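Local coordinates for protein blood group a-and b-cleaving endo-beta-galactosidase (PDB 2YGL) that probably binds blood-group glycans through tandem family 51 carbohydrate-binding modules of an endo-beta-galactosidase that cleaves the A and B antigens, at residues I61-D66 with D159-A164. Numbering follows the deposited sequence.
Sequences IGTVAD and DEVVFA. With CA (calcium ion), chain C.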
ATOM      1  N   ILE A  61      17.164  18.222   5.270  1.00 19.17           N
ATOM      2  CA  ILE A  61      18.455  17.707   5.714  1.00 18.78           C
ATOM      3  C   ILE A  61      19.558  18.669   5.267  1.00 18.52           C
ATOM      4  O   ILE A  61      19.625  19.045   4.094  1.00 18.53           O
ATOM      5  CB  ILE A  61      18.727  16.280   5.145  1.00 18.69           C
ATOM      6  CG1 ILE A  61      17.644  15.278   5.585  1.00 18.74           C
ATOM      7  CG2 ILE A  61      20.115  15.786   5.527  1.00 18.69           C
ATOM      8  CD1 ILE A  61      17.548  15.028   7.093  1.00 18.46           C
ATOM      9  N   GLY A  62      20.412  19.062   6.208  1.00 18.33           N
ATOM     10  CA  GLY A  62      21.523  19.972   5.929  1.00 18.27           C
ATOM     11  C   GLY A  62      22.875  19.312   6.124  1.00 18.20           C
ATOM     12  O   GLY A  62      23.183  18.815   7.207  1.00 18.14           O
ATOM     13  N   THR A  63      23.682  19.309   5.066  1.00 18.17           N
ATOM     14  CA  THR A  63      25.000  18.677   5.096  1.00 18.01           C
ATOM     15  C   THR A  63      26.087  19.577   4.501  1.00 18.01           C
ATOM     16  O   THR A  63      25.799  20.666   3.992  1.00 18.07           O
ATOM     17  CB  THR A  63      24.984  17.298   4.369  1.00 18.01           C
ATOM     18  OG1 THR A  63      26.203  16.595   4.632  1.00 17.74           O
ATOM     19  CG2 THR A  63      24.799  17.463   2.852  1.00 17.90           C
ATOM     20  N   VAL A  64      27.332  19.117   4.594  1.00 17.85           N
ATOM     21  CA  VAL A  64      28.437  19.674   3.825  1.00 17.80           C
ATOM     22  C   VAL A  64      28.894  18.599   2.834  1.00 17.96           C
ATOM     23  O   VAL A  64      29.115  17.447   3.215  1.00 17.70           O
ATOM     24  CB  VAL A  64      29.614  20.123   4.731  1.00 17.90           C
ATOM     25  CG1 VAL A  64      30.841  20.491   3.899  1.00 17.50           C
ATOM     26  CG2 VAL A  64      29.198  21.300   5.598  1.00 17.46           C
ATOM     27  N   ALA A  65      29.013  18.981   1.565  1.00 18.03           N
ATOM     28  CA  ALA A  65      29.410  18.056   0.508  1.00 18.47           C
ATOM     29  C   ALA A  65      30.832  17.527   0.705  1.00 18.84           C
ATOM     30  O   ALA A  65      31.686  18.200   1.289  1.00 18.80           O
ATOM     31  CB  ALA A  65      29.263  18.721  -0.857  1.00 18.27           C
ATOM     32  N   ASP A  66      31.068  16.306   0.231  1.00 19.35           N
ATOM     33  CA  ASP A  66      32.402  15.711   0.234  1.00 19.90           C
ATOM     34  C   ASP A  66      32.643  15.031  -1.117  1.00 20.05           C
ATOM     35  O   ASP A  66      32.224  15.556  -2.149  1.00 20.03           O
ATOM     36  CB  ASP A  66      32.565  14.732   1.405  1.00 20.14           C
ATOM     37  CG  ASP A  66      33.977  14.728   1.977  1.00 20.65           C
ATOM     38  OD1 ASP A  66      34.847  15.459   1.455  1.00 21.47           O
ATOM     39  OD2 ASP A  66      34.219  13.996   2.958  1.00 21.25           O
ATOM     40  N   ASP A 159      30.235  24.629   1.091  1.00 18.56           N
ATOM     41  CA  ASP A 159      29.331  23.705   0.397  1.00 18.33           C
ATOM     42  C   ASP A 159      28.173  23.236   1.277  1.00 18.00           C
ATOM     43  O   ASP A 159      28.045  22.047   1.581  1.00 17.70           O
ATOM     44  CB  ASP A 159      30.101  22.507  -0.156  1.00 18.39           C
ATOM     45  CG  ASP A 159      31.083  22.894  -1.243  1.00 18.95           C
ATOM     46  OD1 ASP A 159      31.061  24.052  -1.720  1.00 18.40           O
ATOM     47  OD2 ASP A 159      31.884  22.022  -1.631  1.00 19.85           O
ATOM     48  N   GLU A 160      27.326  24.187   1.662  1.00 17.81           N
ATOM     49  CA  GLU A 160      26.177  23.923   2.515  1.00 17.60           C
ATOM     50  C   GLU A 160      25.026  23.370   1.679  1.00 17.45           C
ATOM     51  O   GLU A 160      24.079  24.093   1.353  1.00 17.52           O
ATOM     52  CB  GLU A 160      25.746  25.208   3.238  1.00 17.85           C
ATOM     53  CG  GLU A 160      26.813  25.826   4.136  1.00 17.96           C
ATOM     54  CD  GLU A 160      26.970  25.097   5.455  1.00 18.78           C
ATOM     55  OE1 GLU A 160      25.945  24.797   6.105  1.00 19.46           O
ATOM     56  OE2 GLU A 160      28.125  24.831   5.845  1.00 19.47           O
ATOM     57  N   VAL A 161      25.123  22.089   1.321  1.00 16.97           N
ATOM     58  CA  VAL A 161      24.081  21.428   0.539  1.00 16.59           C
ATOM     59  C   VAL A 161      22.883  21.134   1.428  1.00 16.53           C
ATOM     60  O   VAL A 161      23.019  20.534   2.499  1.00 16.33           O
ATOM     61  CB  VAL A 161      24.587  20.123  -0.142  1.00 16.63           C
ATOM     62  CG1 VAL A 161      23.423  19.301  -0.701  1.00 16.32           C
ATOM     63  CG2 VAL A 161      25.574  20.447  -1.251  1.00 16.28           C
ATOM     64  N   VAL A 162      21.712  21.580   0.983  1.00 16.44           N
ATOM     65  CA  VAL A 162      20.468  21.252   1.662  1.00 16.46           C
ATOM     66  C   VAL A 162      19.524  20.470   0.764  1.00 16.60           C
ATOM     67  O   VAL A 162      19.358  20.782  -0.422  1.00 16.39           O
ATOM     68  CB  VAL A 162      19.739  22.496   2.240  1.00 16.36           C
ATOM     69  CG1 VAL A 162      20.451  23.006   3.485  1.00 16.31           C
ATOM     70  CG2 VAL A 162      19.590  23.596   1.192  1.00 16.28           C
ATOM     71  N   PHE A 163      18.933  19.435   1.345  1.00 16.71           N
ATOM     72  CA  PHE A 163      17.854  18.700   0.720  1.00 17.05           C
ATOM     73  C   PHE A 163      16.572  19.225   1.367  1.00 17.34           C
ATOM     74  O   PHE A 163      16.038  18.625   2.303  1.00 17.14           O
ATOM     75  CB  PHE A 163      18.044  17.188   0.926  1.00 17.06           C
ATOM     76  CG  PHE A 163      19.344  16.651   0.360  1.00 17.08           C
ATOM     77  CD1 PHE A 163      20.526  16.719   1.099  1.00 16.58           C
ATOM     78  CD2 PHE A 163      19.384  16.082  -0.911  1.00 17.14           C
ATOM     79  CE1 PHE A 163      21.729  16.228   0.575  1.00 16.67           C
ATOM     80  CE2 PHE A 163      20.582  15.586  -1.441  1.00 17.04           C
ATOM     81  CZ  PHE A 163      21.755  15.662  -0.695  1.00 16.70           C
ATOM     82  N   ALA A 164      16.115  20.374   0.876  1.00 17.74           N
ATOM     83  CA  ALA A 164      14.971  21.085   1.447  1.00 18.48           C
ATOM     84  C   ALA A 164      13.661  20.355   1.181  1.00 18.90           C
ATOM     85  O   ALA A 164      13.403  19.923   0.054  1.00 18.96           O
ATOM     86  CB  ALA A 164      14.902  22.511   0.908  1.00 18.29           C
TER
HETATM   87 CA    CA C1413      33.239  22.735  -3.361  1.00 26.43          CA
HETATM   88  O   HOH W   1      23.933  22.674   4.971  1.00 13.50           O
HETATM   89  O   HOH W   2      34.916  23.224  -4.798  1.00 23.55           O
HETATM   90  O   HOH W   3      33.826  24.834  -2.379  1.00 14.59           O
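Ile-61 and Phe-163 form a hydrogen-bonded antiparallel pair where strand 60-64 meets strand 160-171 in one sheet of the first NPCBM/CBM51 beta-sandwich. Phe-163 N donates to Ile-61 O at 2.9 Å. Ile-61 N returns the bond to Phe-163 O at 3.2 Å. Further along, Thr-63 N bonds to Val-161 O at 2.9 Å. Past Val-64, Ala-65 N bonds to Asp-159 O at 3.2 Å. The chain makes an inverse gamma turn around Glu-160, and Asp-159 O also receives a weak bond from Val-161 N.

Thr-63, Val-161 and Phe-163 share the face turned to strand 145-151. With OG1 anti to the backbone N (chi1 -169°), Thr-63 CG2 falls between N and C. It lies beside Val-161 CB and meets the Phe-163 ring edge at CE1. Thr-63 OG1 hydrogen-bonds to Ser-69 OG. Just after the strand, Ala-65 CB packs on Asp-159 CB and Val-161 CG2.

On the other face, a water sits between Thr-63 O, at 2.9 Å, and Glu-160 OE1. The bent Glu-160 chain brings OE2 to 3.7 Å from Val-64 CG2, and Thr-35 hydrogen-bonds this oxygen.

The calcium site adjoins the strand pair. Val-102, Ala-152 and His-155 give backbone oxygens and two waters join them; Asp-159 OD2 binds the calcium ion at 2.3 Å.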